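Local coordinates for protein peroxisomal catalase A (Saccharomyces cerevisiae, PDB 1A4E) that probably breaks down hydrogen peroxide made by peroxisomal oxidases into water and oxygen, using heme, as a homotetramer, at residues B[70-75]-B[294-299]; B[78-83]-B[117-122]; B[194-199]-B[219-224]; B[212-217]-B[267-272]. All coordinates share one frame; numbering follows the deposited sequence.

Interaction 1 of 4, residues B[70-75]-B[294-299]; sequences DDITDI and RRVGKI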
loop_
_atom_site.group_PDB
_atom_site.type_symbol
_atom_site.label_atom_id
_atom_site.label_comp_id
_atom_site.label_asym_id
_atom_site.label_seq_id
_atom_site.Cartn_x
_atom_site.Cartn_y
_atom_site.Cartn_z
ATOM N N ASP B 70 24.107 -28.560 26.360
ATOM C CA ASP B 70 23.982 -30.006 26.428
ATOM C C ASP B 70 23.740 -30.602 25.057
ATOM O O ASP B 70 23.146 -29.987 24.168
ATOM C CB ASP B 70 22.823 -30.428 27.317
ATOM C CG ASP B 70 22.929 -29.939 28.749
ATOM O OD1 ASP B 70 22.549 -28.798 28.985
ATOM O OD2 ASP B 70 23.381 -30.687 29.618
ATOM N N ASP B 71 24.202 -31.841 24.898
ATOM C CA ASP B 71 24.046 -32.542 23.646
ATOM C C ASP B 71 22.623 -33.032 23.426
ATOM O O ASP B 71 22.059 -33.711 24.284
ATOM C CB ASP B 71 25.000 -33.728 23.600
ATOM C CG ASP B 71 24.990 -34.421 22.247
ATOM O OD1 ASP B 71 25.163 -33.737 21.247
ATOM O OD2 ASP B 71 24.794 -35.631 22.186
ATOM N N ILE B 72 22.028 -32.604 22.305
ATOM C CA ILE B 72 20.745 -33.108 21.848
ATOM C C ILE B 72 20.864 -33.459 20.371
ATOM O O ILE B 72 19.854 -33.508 19.668
ATOM C CB ILE B 72 19.539 -32.101 21.991
ATOM C CG1 ILE B 72 19.801 -30.769 21.299
ATOM C CG2 ILE B 72 19.240 -31.943 23.483
ATOM C CD1 ILE B 72 18.459 -30.065 20.998
ATOM N N THR B 73 22.078 -33.748 19.867
ATOM C CA THR B 73 22.241 -34.110 18.457
ATOM C C THR B 73 21.569 -35.434 18.057
ATOM O O THR B 73 21.361 -35.720 16.876
ATOM C CB THR B 73 23.744 -34.163 18.101
ATOM O OG1 THR B 73 24.362 -35.127 18.942
ATOM C CG2 THR B 73 24.385 -32.784 18.221
ATOM N N ASP B 74 21.191 -36.243 19.054
ATOM C CA ASP B 74 20.428 -37.474 18.851
ATOM C C ASP B 74 18.945 -37.181 18.638
ATOM O O ASP B 74 18.202 -38.009 18.115
ATOM C CB ASP B 74 20.593 -38.406 20.066
ATOM C CG ASP B 74 20.246 -37.787 21.419
ATOM O OD1 ASP B 74 20.912 -36.834 21.826
ATOM O OD2 ASP B 74 19.309 -38.254 22.054
ATOM N N ILE B 75 18.493 -36.000 19.068
ATOM C CA ILE B 75 17.111 -35.588 18.849
ATOM C C ILE B 75 17.001 -34.677 17.614
ATOM O O ILE B 75 16.132 -34.869 16.765
ATOM C CB ILE B 75 16.582 -34.851 20.121
ATOM C CG1 ILE B 75 16.728 -35.723 21.370
ATOM C CG2 ILE B 75 15.123 -34.464 19.897
ATOM C CD1 ILE B 75 15.934 -37.052 21.388
ATOM N N ARG B 294 14.414 -32.329 29.416
ATOM C CA ARG B 294 15.793 -32.587 29.042
ATOM C C ARG B 294 16.429 -31.246 28.700
ATOM O O ARG B 294 15.822 -30.462 27.965
ATOM C CB ARG B 294 15.785 -33.525 27.854
ATOM C CG ARG B 294 17.172 -33.817 27.331
ATOM C CD ARG B 294 17.142 -34.847 26.230
ATOM N NE ARG B 294 18.479 -34.950 25.685
ATOM C CZ ARG B 294 18.787 -35.853 24.767
ATOM N NH1 ARG B 294 17.896 -36.717 24.302
ATOM N NH2 ARG B 294 20.025 -35.892 24.293
ATOM N N ARG B 295 17.628 -30.927 29.198
ATOM C CA ARG B 295 18.217 -29.615 28.959
ATOM C C ARG B 295 18.940 -29.464 27.624
ATOM O O ARG B 295 19.609 -30.371 27.138
ATOM C CB ARG B 295 19.157 -29.293 30.124
ATOM C CG ARG B 295 19.672 -27.851 30.156
ATOM C CD ARG B 295 20.241 -27.433 31.503
ATOM N NE ARG B 295 21.009 -28.504 32.115
ATOM C CZ ARG B 295 22.334 -28.552 32.092
ATOM N NH1 ARG B 295 23.071 -27.613 31.509
ATOM N NH2 ARG B 295 22.931 -29.606 32.623
ATOM N N VAL B 296 18.769 -28.285 27.008
ATOM C CA VAL B 296 19.349 -27.976 25.713
ATOM C C VAL B 296 20.383 -26.861 25.802
ATOM O O VAL B 296 21.529 -27.059 25.396
ATOM C CB VAL B 296 18.248 -27.560 24.719
ATOM C CG1 VAL B 296 18.867 -27.361 23.335
ATOM C CG2 VAL B 296 17.170 -28.625 24.644
ATOM N N GLY B 297 20.005 -25.680 26.307
ATOM C CA GLY B 297 20.933 -24.564 26.357
ATOM C C GLY B 297 20.393 -23.324 27.035
ATOM O O GLY B 297 19.502 -23.418 27.868
ATOM N N LYS B 298 20.916 -22.142 26.684
ATOM C CA LYS B 298 20.540 -20.883 27.329
ATOM C C LYS B 298 20.204 -19.777 26.348
ATOM O O LYS B 298 20.782 -19.712 25.266
ATOM C CB LYS B 298 21.650 -20.273 28.178
ATOM C CG LYS B 298 22.437 -21.178 29.091
ATOM C CD LYS B 298 22.562 -20.581 30.492
ATOM C CE LYS B 298 21.204 -20.534 31.196
ATOM N NZ LYS B 298 21.371 -20.568 32.636
ATOM N N ILE B 299 19.290 -18.882 26.726
ATOM C CA ILE B 299 19.059 -17.663 25.973
ATOM C C ILE B 299 19.429 -16.536 26.936
ATOM O O ILE B 299 18.868 -16.443 28.026
ATOM C CB ILE B 299 17.573 -17.563 25.536
ATOM C CG1 ILE B 299 17.301 -18.613 24.455
ATOM C CG2 ILE B 299 17.258 -16.148 25.031
ATOM C CD1 ILE B 299 15.833 -18.697 24.001
HETATM O O HOH W 1 20.574 -32.866 26.974
#

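Interaction 2 of 4, residues B[78-83]-B[117-122]; sequences SAMFSK and FYTEEG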
loop_
_atom_site.group_PDB
_atom_site.type_symbol
_atom_site.label_atom_id
_atom_site.label_comp_id
_atom_site.label_asym_id
_atom_site.label_seq_id
_atom_site.Cartn_x
_atom_site.Cartn_y
_atom_site.Cartn_z
ATOM N N SER B 78 19.833 -29.977 13.566
ATOM C CA SER B 78 20.051 -28.584 13.172
ATOM C C SER B 78 21.425 -28.089 13.587
ATOM O O SER B 78 21.888 -28.362 14.698
ATOM C CB SER B 78 19.020 -27.664 13.807
ATOM O OG SER B 78 17.717 -28.086 13.449
ATOM N N ALA B 79 22.075 -27.348 12.687
ATOM C CA ALA B 79 23.418 -26.828 12.919
ATOM C C ALA B 79 23.581 -25.951 14.150
ATOM O O ALA B 79 24.640 -25.986 14.771
ATOM C CB ALA B 79 23.877 -26.017 11.721
ATOM N N MET B 80 22.549 -25.208 14.571
ATOM C CA MET B 80 22.672 -24.372 15.755
ATOM C C MET B 80 22.885 -25.185 17.027
ATOM O O MET B 80 23.413 -24.670 18.007
ATOM C CB MET B 80 21.427 -23.497 15.905
ATOM C CG MET B 80 20.117 -24.195 16.208
ATOM S SD MET B 80 18.755 -23.026 16.437
ATOM C CE MET B 80 19.195 -22.203 17.939
ATOM N N PHE B 81 22.510 -26.468 17.003
ATOM C CA PHE B 81 22.678 -27.369 18.132
ATOM C C PHE B 81 23.894 -28.285 17.994
ATOM O O PHE B 81 24.180 -29.028 18.923
ATOM C CB PHE B 81 21.445 -28.257 18.293
ATOM C CG PHE B 81 20.132 -27.541 18.551
ATOM C CD1 PHE B 81 20.036 -26.558 19.539
ATOM C CD2 PHE B 81 19.009 -27.896 17.810
ATOM C CE1 PHE B 81 18.809 -25.933 19.782
ATOM C CE2 PHE B 81 17.787 -27.267 18.060
ATOM C CZ PHE B 81 17.686 -26.288 19.045
ATOM N N SER B 82 24.673 -28.236 16.905
ATOM C CA SER B 82 25.729 -29.210 16.660
ATOM C C SER B 82 26.909 -29.349 17.606
ATOM O O SER B 82 27.487 -30.434 17.650
ATOM C CB SER B 82 26.287 -28.996 15.261
ATOM O OG SER B 82 26.890 -27.722 15.128
ATOM N N LYS B 83 27.322 -28.317 18.352
ATOM C CA LYS B 83 28.450 -28.420 19.279
ATOM C C LYS B 83 28.093 -27.710 20.575
ATOM O O LYS B 83 27.349 -26.731 20.573
ATOM C CB LYS B 83 29.744 -27.743 18.782
ATOM C CG LYS B 83 30.362 -28.139 17.437
ATOM C CD LYS B 83 29.908 -27.184 16.311
ATOM C CE LYS B 83 30.554 -27.465 14.942
ATOM N NZ LYS B 83 30.213 -26.432 13.976
ATOM N N PHE B 117 16.501 -16.608 15.570
ATOM C CA PHE B 117 17.861 -17.090 15.673
ATOM C C PHE B 117 18.466 -16.982 14.290
ATOM O O PHE B 117 17.893 -17.450 13.307
ATOM C CB PHE B 117 17.897 -18.552 16.109
ATOM C CG PHE B 117 17.248 -18.840 17.452
ATOM C CD1 PHE B 117 17.970 -18.635 18.633
ATOM C CD2 PHE B 117 15.937 -19.327 17.500
ATOM C CE1 PHE B 117 17.378 -18.920 19.862
ATOM C CE2 PHE B 117 15.356 -19.608 18.732
ATOM C CZ PHE B 117 16.074 -19.406 19.912
ATOM N N TYR B 118 19.637 -16.363 14.215
ATOM C CA TYR B 118 20.326 -16.170 12.956
ATOM C C TYR B 118 21.296 -17.316 12.787
ATOM O O TYR B 118 22.486 -17.183 13.089
ATOM C CB TYR B 118 21.076 -14.840 12.983
ATOM C CG TYR B 118 20.164 -13.645 13.189
ATOM C CD1 TYR B 118 19.413 -13.133 12.128
ATOM C CD2 TYR B 118 20.081 -13.058 14.453
ATOM C CE1 TYR B 118 18.578 -12.032 12.332
ATOM C CE2 TYR B 118 19.247 -11.961 14.664
ATOM C CZ TYR B 118 18.505 -11.457 13.599
ATOM O OH TYR B 118 17.687 -10.373 13.803
ATOM N N THR B 119 20.794 -18.465 12.323
ATOM C CA THR B 119 21.655 -19.635 12.187
ATOM C C THR B 119 22.303 -19.740 10.798
ATOM O O THR B 119 21.920 -19.047 9.851
ATOM C CB THR B 119 20.852 -20.943 12.503
ATOM O OG1 THR B 119 20.298 -21.401 11.282
ATOM C CG2 THR B 119 19.726 -20.744 13.514
ATOM N N GLU B 120 23.278 -20.649 10.659
ATOM C CA GLU B 120 23.979 -20.891 9.399
ATOM C C GLU B 120 23.104 -21.574 8.361
ATOM O O GLU B 120 23.531 -21.741 7.220
ATOM C CB GLU B 120 25.177 -21.778 9.608
ATOM C CG GLU B 120 26.062 -21.337 10.747
ATOM C CD GLU B 120 26.783 -22.510 11.382
ATOM O OE1 GLU B 120 26.120 -23.473 11.781
ATOM O OE2 GLU B 120 28.007 -22.452 11.483
ATOM N N GLU B 121 21.901 -22.021 8.752
ATOM C CA GLU B 121 20.942 -22.640 7.851
ATOM C C GLU B 121 19.704 -21.759 7.726
ATOM O O GLU B 121 18.584 -22.224 7.501
ATOM C CB GLU B 121 20.550 -23.998 8.395
ATOM C CG GLU B 121 21.702 -24.984 8.514
ATOM C CD GLU B 121 21.345 -26.281 9.232
ATOM O OE1 GLU B 121 20.652 -26.256 10.253
ATOM O OE2 GLU B 121 21.766 -27.329 8.757
ATOM N N GLY B 122 19.903 -20.453 7.879
ATOM C CA GLY B 122 18.827 -19.490 7.798
ATOM C C GLY B 122 18.275 -19.127 9.158
ATOM O O GLY B 122 18.724 -19.599 10.198
HETATM O O HOH W 2 20.309 -24.413 12.357
#

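Interaction 3 of 4, residues B[194-199]-B[219-224]; sequences SMHGYS and IKTDQG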
loop_
_atom_site.group_PDB
_atom_site.type_symbol
_atom_site.label_atom_id
_atom_site.label_comp_id
_atom_site.label_asym_id
_atom_site.label_seq_id
_atom_site.Cartn_x
_atom_site.Cartn_y
_atom_site.Cartn_z
ATOM N N SER B 194 10.638 -12.289 34.250
ATOM C CA SER B 194 10.109 -13.159 35.281
ATOM C C SER B 194 9.007 -14.089 34.792
ATOM O O SER B 194 8.077 -14.397 35.541
ATOM C CB SER B 194 9.598 -12.276 36.411
ATOM O OG SER B 194 10.627 -11.476 36.976
ATOM N N MET B 195 9.097 -14.537 33.529
ATOM C CA MET B 195 8.110 -15.443 32.944
ATOM C C MET B 195 8.761 -16.487 32.052
ATOM O O MET B 195 9.905 -16.337 31.622
ATOM C CB MET B 195 7.073 -14.675 32.108
ATOM C CG MET B 195 7.667 -13.780 31.031
ATOM S SD MET B 195 6.440 -13.025 29.936
ATOM C CE MET B 195 7.264 -13.353 28.404
ATOM N N HIS B 196 8.034 -17.573 31.798
ATOM C CA HIS B 196 8.524 -18.641 30.939
ATOM C C HIS B 196 8.018 -18.480 29.515
ATOM O O HIS B 196 7.093 -17.719 29.268
ATOM C CB HIS B 196 8.055 -20.004 31.444
ATOM C CG HIS B 196 8.530 -20.360 32.837
ATOM N ND1 HIS B 196 9.717 -20.107 33.365
ATOM C CD2 HIS B 196 7.788 -21.020 33.786
ATOM C CE1 HIS B 196 9.738 -20.583 34.587
ATOM N NE2 HIS B 196 8.571 -21.129 34.827
ATOM N N GLY B 197 8.631 -19.192 28.571
ATOM C CA GLY B 197 8.172 -19.290 27.197
ATOM C C GLY B 197 7.876 -20.764 26.938
ATOM O O GLY B 197 8.473 -21.627 27.576
ATOM N N TYR B 198 6.934 -21.127 26.064
ATOM C CA TYR B 198 6.620 -22.534 25.791
ATOM C C TYR B 198 6.220 -22.627 24.338
ATOM O O TYR B 198 5.513 -21.736 23.856
ATOM C CB TYR B 198 5.416 -23.082 26.556
ATOM C CG TYR B 198 5.430 -22.941 28.063
ATOM C CD1 TYR B 198 5.074 -21.722 28.632
ATOM C CD2 TYR B 198 5.780 -24.020 28.876
ATOM C CE1 TYR B 198 5.059 -21.569 30.013
ATOM C CE2 TYR B 198 5.769 -23.872 30.264
ATOM C CZ TYR B 198 5.408 -22.644 30.821
ATOM O OH TYR B 198 5.401 -22.468 32.187
ATOM N N SER B 199 6.606 -23.696 23.631
ATOM C CA SER B 199 6.211 -23.855 22.242
ATOM C C SER B 199 4.708 -23.928 22.057
ATOM O O SER B 199 4.189 -23.462 21.047
ATOM C CB SER B 199 6.843 -25.110 21.652
ATOM O OG SER B 199 6.429 -26.321 22.264
ATOM N N ILE B 219 11.070 -22.743 27.937
ATOM C CA ILE B 219 12.107 -21.740 28.117
ATOM C C ILE B 219 11.846 -21.173 29.510
ATOM O O ILE B 219 10.992 -20.318 29.730
ATOM C CB ILE B 219 11.981 -20.671 26.987
ATOM C CG1 ILE B 219 12.090 -21.315 25.602
ATOM C CG2 ILE B 219 13.111 -19.667 27.137
ATOM C CD1 ILE B 219 12.110 -20.330 24.421
ATOM N N LYS B 220 12.591 -21.699 30.479
ATOM C CA LYS B 220 12.405 -21.372 31.883
ATOM C C LYS B 220 13.244 -20.213 32.383
ATOM O O LYS B 220 14.465 -20.232 32.255
ATOM C CB LYS B 220 12.721 -22.600 32.733
ATOM C CG LYS B 220 11.945 -23.868 32.411
ATOM C CD LYS B 220 10.476 -23.682 32.699
ATOM C CE LYS B 220 9.867 -24.956 33.247
ATOM N NZ LYS B 220 10.549 -25.378 34.461
ATOM N N THR B 221 12.630 -19.202 33.000
ATOM C CA THR B 221 13.382 -18.066 33.512
ATOM C C THR B 221 14.314 -18.375 34.677
ATOM O O THR B 221 13.939 -18.978 35.684
ATOM C CB THR B 221 12.386 -16.942 33.898
ATOM O OG1 THR B 221 13.193 -15.933 34.483
ATOM C CG2 THR B 221 11.278 -17.356 34.851
ATOM N N ASP B 222 15.567 -17.953 34.508
ATOM C CA ASP B 222 16.562 -18.097 35.557
ATOM C C ASP B 222 16.405 -17.049 36.644
ATOM O O ASP B 222 17.029 -17.158 37.696
ATOM C CB ASP B 222 17.962 -18.002 34.968
ATOM C CG ASP B 222 18.280 -19.060 33.918
ATOM O OD1 ASP B 222 17.631 -20.102 33.858
ATOM O OD2 ASP B 222 19.192 -18.824 33.137
ATOM N N GLN B 223 15.569 -16.035 36.404
ATOM C CA GLN B 223 15.270 -15.010 37.390
ATOM C C GLN B 223 14.138 -15.453 38.306
ATOM O O GLN B 223 13.935 -14.876 39.372
ATOM C CB GLN B 223 14.859 -13.705 36.706
ATOM C CG GLN B 223 15.946 -12.981 35.911
ATOM C CD GLN B 223 16.435 -13.710 34.670
ATOM O OE1 GLN B 223 17.599 -14.081 34.549
ATOM N NE2 GLN B 223 15.545 -13.952 33.716
ATOM N N GLY B 224 13.382 -16.483 37.916
ATOM C CA GLY B 224 12.272 -16.985 38.708
ATOM C C GLY B 224 10.955 -16.307 38.356
ATOM O O GLY B 224 10.931 -15.156 37.915
HETATM O O HOH W 3 12.108 -12.544 39.232
#

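Interaction 4 of 4, residues B[212-217]-B[267-272]; sequences WHYVQV and MTERDA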
loop_
_atom_site.group_PDB
_atom_site.type_symbol
_atom_site.label_atom_id
_atom_site.label_comp_id
_atom_site.label_asym_id
_atom_site.label_seq_id
_atom_site.Cartn_x
_atom_site.Cartn_y
_atom_site.Cartn_z
ATOM N N TRP B 212 12.986 -39.498 14.396
ATOM C CA TRP B 212 12.303 -38.276 14.778
ATOM C C TRP B 212 11.505 -38.388 16.063
ATOM O O TRP B 212 11.107 -39.475 16.482
ATOM C CB TRP B 212 11.368 -37.827 13.645
ATOM C CG TRP B 212 10.224 -38.781 13.311
ATOM C CD1 TRP B 212 10.411 -39.852 12.480
ATOM C CD2 TRP B 212 8.932 -38.684 13.767
ATOM N NE1 TRP B 212 9.241 -40.432 12.401
ATOM C CE2 TRP B 212 8.331 -39.779 13.140
ATOM C CE3 TRP B 212 8.187 -37.842 14.592
ATOM C CZ2 TRP B 212 6.982 -40.055 13.332
ATOM C CZ3 TRP B 212 6.834 -38.118 14.784
ATOM C CH2 TRP B 212 6.236 -39.214 14.159
ATOM N N HIS B 213 11.248 -37.234 16.680
ATOM C CA HIS B 213 10.467 -37.170 17.898
ATOM C C HIS B 213 9.477 -36.015 17.896
ATOM O O HIS B 213 9.665 -35.002 17.226
ATOM C CB HIS B 213 11.368 -36.994 19.117
ATOM C CG HIS B 213 12.189 -38.207 19.542
ATOM N ND1 HIS B 213 13.318 -38.653 19.016
ATOM C CD2 HIS B 213 11.893 -39.019 20.610
ATOM C CE1 HIS B 213 13.725 -39.685 19.711
ATOM N NE2 HIS B 213 12.860 -39.897 20.668
ATOM N N TYR B 214 8.372 -36.205 18.622
ATOM C CA TYR B 214 7.442 -35.133 18.919
ATOM C C TYR B 214 8.103 -34.387 20.064
ATOM O O TYR B 214 8.543 -34.989 21.043
ATOM C CB TYR B 214 6.101 -35.659 19.390
ATOM C CG TYR B 214 5.264 -36.328 18.307
ATOM C CD1 TYR B 214 4.886 -35.640 17.144
ATOM C CD2 TYR B 214 4.852 -37.646 18.492
ATOM C CE1 TYR B 214 4.099 -36.263 16.174
ATOM C CE2 TYR B 214 4.067 -38.276 17.523
ATOM C CZ TYR B 214 3.694 -37.580 16.371
ATOM O OH TYR B 214 2.899 -38.199 15.425
ATOM N N VAL B 215 8.193 -33.064 19.944
ATOM C CA VAL B 215 8.916 -32.227 20.896
ATOM C C VAL B 215 8.062 -31.080 21.414
ATOM O O VAL B 215 7.256 -30.518 20.673
ATOM C CB VAL B 215 10.206 -31.665 20.204
ATOM C CG1 VAL B 215 10.955 -30.732 21.135
ATOM C CG2 VAL B 215 11.166 -32.800 19.864
ATOM N N GLN B 216 8.171 -30.745 22.705
ATOM C CA GLN B 216 7.577 -29.525 23.245
ATOM C C GLN B 216 8.698 -28.787 23.958
ATOM O O GLN B 216 9.506 -29.388 24.665
ATOM C CB GLN B 216 6.449 -29.827 24.223
ATOM C CG GLN B 216 5.267 -30.271 23.384
ATOM C CD GLN B 216 3.903 -29.940 23.939
ATOM O OE1 GLN B 216 3.739 -29.333 24.990
ATOM N NE2 GLN B 216 2.867 -30.329 23.214
ATOM N N VAL B 217 8.796 -27.472 23.722
ATOM C CA VAL B 217 9.905 -26.683 24.250
ATOM C C VAL B 217 9.488 -25.796 25.421
ATOM O O VAL B 217 8.415 -25.196 25.445
ATOM C CB VAL B 217 10.504 -25.841 23.089
ATOM C CG1 VAL B 217 11.807 -25.201 23.537
ATOM C CG2 VAL B 217 10.815 -26.723 21.880
ATOM N N MET B 267 9.070 -37.441 22.755
ATOM C CA MET B 267 8.078 -38.495 22.710
ATOM C C MET B 267 8.129 -39.163 21.348
ATOM O O MET B 267 8.293 -38.489 20.335
ATOM C CB MET B 267 6.711 -37.867 22.940
ATOM C CG MET B 267 5.606 -38.860 23.064
ATOM S SD MET B 267 3.984 -38.093 23.102
ATOM C CE MET B 267 4.041 -37.391 24.719
ATOM N N THR B 268 8.004 -40.489 21.288
ATOM C CA THR B 268 7.932 -41.180 20.006
ATOM C C THR B 268 6.486 -41.269 19.528
ATOM O O THR B 268 5.543 -40.878 20.222
ATOM C CB THR B 268 8.537 -42.603 20.121
ATOM O OG1 THR B 268 7.772 -43.341 21.070
ATOM C CG2 THR B 268 10.008 -42.542 20.504
ATOM N N GLU B 269 6.305 -41.778 18.312
ATOM C CA GLU B 269 4.976 -41.964 17.750
ATOM C C GLU B 269 4.183 -43.029 18.523
ATOM O O GLU B 269 2.974 -42.894 18.721
ATOM C CB GLU B 269 5.176 -42.332 16.296
ATOM C CG GLU B 269 3.905 -42.299 15.468
ATOM C CD GLU B 269 4.080 -42.674 14.001
ATOM O OE1 GLU B 269 5.134 -43.184 13.602
ATOM O OE2 GLU B 269 3.138 -42.451 13.242
ATOM N N ARG B 270 4.882 -44.077 19.000
ATOM C CA ARG B 270 4.330 -45.149 19.831
ATOM C C ARG B 270 3.814 -44.602 21.159
ATOM O O ARG B 270 2.709 -44.961 21.573
ATOM C CB ARG B 270 5.441 -46.195 20.034
ATOM C CG ARG B 270 5.397 -47.221 21.173
ATOM C CD ARG B 270 6.814 -47.810 21.175
ATOM N NE ARG B 270 7.312 -48.449 22.396
ATOM C CZ ARG B 270 7.792 -47.791 23.475
ATOM N NH1 ARG B 270 7.852 -46.454 23.548
ATOM N NH2 ARG B 270 8.312 -48.499 24.478
ATOM N N ASP B 271 4.570 -43.718 21.831
ATOM C CA ASP B 271 4.096 -43.088 23.058
ATOM C C ASP B 271 2.887 -42.208 22.803
ATOM O O ASP B 271 1.986 -42.155 23.637
ATOM C CB ASP B 271 5.138 -42.196 23.690
ATOM C CG ASP B 271 6.460 -42.836 24.053
ATOM O OD1 ASP B 271 6.471 -43.956 24.554
ATOM O OD2 ASP B 271 7.481 -42.194 23.836
ATOM N N ALA B 272 2.858 -41.535 21.639
ATOM C CA ALA B 272 1.748 -40.672 21.257
ATOM C C ALA B 272 0.442 -41.439 21.115
ATOM O O ALA B 272 -0.615 -40.930 21.487
ATOM C CB ALA B 272 2.043 -39.989 19.933
HETATM O O HOH W 4 7.701 -42.938 11.404
#

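Interaction 1 of 4, residues B[70-75]-B[294-299]
R294 reaches from strand 294-303 of the catalase beta-barrel to the loop that follows strand 59-68, and D74 takes it end-on. NH2 of R294 gives to OD1 of D74 at 2.8 Å, and NH1 of R294 gives to OD2 of D74 at 3.1 Å. The carboxylate and guanidinium planes are nearly coplanar, 26° apart. NH2 of R294 also donates to the backbone O of D71, 3.0 Å away. NE of R294 gives its hydrogen to a water, which in turn donates to the O atoms of D71 and R295. The extended arginine chain, CG anti to the backbone N (chi1 177°), carries the guanidinium to D74. With alanine in place of R294, the D74 carboxylate is likely to lose its charge partner and the D71 carbonyl its arginine donor. The second ion pair differs: OD1 of D70 sits over a face of the R295 guanidinium, 2.8 Å from NH1 of R295, a charge contact with no N-H aimed at the oxygen. N of D70 donates to O of V296, at 3.1 Å. Beside the polar bonds, CD1 of I72 packs on CG1 of V296 at 3.6 Å. The chemistry implies a loop tied to the barrel mainly by charge and carbonyl bonds, with a small apolar contact.

Interaction 2 of 4, residues B[78-83]-B[117-122]
A type I beta turn, T119 to G122, joins strands 112-119 and 122-129 of the catalase beta-barrel, and here it meets the 3-10 segment 79-81. The contact is mostly buried. N of A79 donates to OE1 of E121 at 3.0 Å, a fairly straight bond (166°). The N-H comes from above the carboxylate plane, 54° out of it. The same OE1 receives a hydrogen from a water, which also donates to OG1 of T119 and accepts from N of M80. One oxygen thus serves both the first N-H of the 3-10 segment and the water beside it. OE2 of E121 bonds to Q399, so both oxygens of this buried carboxylate have partners. T119 stiffens the turn: its OG1 gives to O of G122 at 2.6 Å and accepts from N of E121, an ST turn. CB of A79 lies 3.4 Å from OE1 of E120, whose charge is met by K86. N14 of a neighbouring subunit bonds to the backbone O of E121, which places the turn at a subunit interface. The apolar end is M80. Its SD lies 3.8 Å from CG2 of T119, and the bend at chi3 (-68°) turns the methyl toward F117. CE of M80 sits over one face of the F117 ring, 4.1 Å from its centroid, in a CH-pi contact within a Met-aromatic pair.

Interaction 3 of 4, residues B[194-199]-B[219-224]
S194 opens the contact by laying its CA 3.4 Å from O of G224, a CA-H...O approach. Its OG accepts from a water that also donates to O of Q223. OG of S194 also hydrogen-bonds to N191. At M195 the backbone O lies 3.4 Å from CB of T221 and also accepts from W260. H196 follows with its ring: ND1 of H196 accepts from N of T221 at 3.1 Å, in the ring plane. CD of K220 lies over the centre of one ring face, 3.6 Å from the H196 centroid, a CH-pi contact. The K220 chain bends at chi2 (-65°), which brings CD over the imidazole. A leucine in place of H196 would probably leave the N-H of T221 without this acceptor and K220 without its flat support. At G197 the segments become neighbouring strands of the antiparallel catalase barrel sheet, and G197 with I219 is a hydrogen-bonded pair. N of G197 gives to O of I219 at 2.9 Å, and N of I219 gives to O of G197 at 2.8 Å. Past it, the backbone of Y198 bonds to that of N129, an active-site residue, and S199 touches the heme.

Interaction 4 of 4, residues B[212-217]-B[267-272]
Y214 packs tightly where strand 212-221 meets the start of helix 269-274. Its CE2 lies 3.6 Å from CB of A272 and 3.8 Å from CA of E269. Its ring edge faces O of T268, near the ring plane. CG of Y214 lies opposite the carbonyl carbon (chi1 -71°), which turns the ring toward the helix. At the same residue the backbones pair: Y214 and M267 are an antiparallel hydrogen-bonded pair of the catalase barrel sheet. N of Y214 donates to O of M267 at 2.9 Å, in the carbonyl plane. The Y214 hydroxyl bonds to E409.

The outer side is looser. CZ2 of W212 comes 3.6 Å from OE1 of E269, with the ring and carboxylate planes 54° apart. A water accepts from NE1 of W212 and donates weakly to OE1 of E269. H213 and T268 run side by side, NE2 of H213 being 3.9 Å from CG2 of T268. T268 is the N-cap, and with D271 it forms a capping box. OD2 of D271 accepts from N of T268 at 3.1 Å, while N of D271 gives a weak bond to OG1 of T268.

The helix start is thus held to the strand by backbone pairing at Y214 and M267 and by packing of the Y214 ring on A272 and E269. The capping box closes the helix start on itself, and a water only loosely links the rim.

Overall arrangement
All four interactions reach the same antiparallel sheet. Interactions 2 and 3 are buried, while interactions 1 and 4 are partly buried and lie away from the annotated sites. Interactions 3 and 4 share strand 212-221, using its two ends, and S199 of one meets V217 of the other. Interaction 3 comes nearest the heme and relies on backbone pairing and a histidine acceptor. Interaction 1 relies on salt bridges, interaction 2 on a buried carboxylate and a Met-aromatic contact, interaction 4 on strand pairing and the Y214 ring packed on the helix start. Interaction 1 touches each of the others: I72 and V296 pack on F81, K298 pairs with D222, and I75 meets H213.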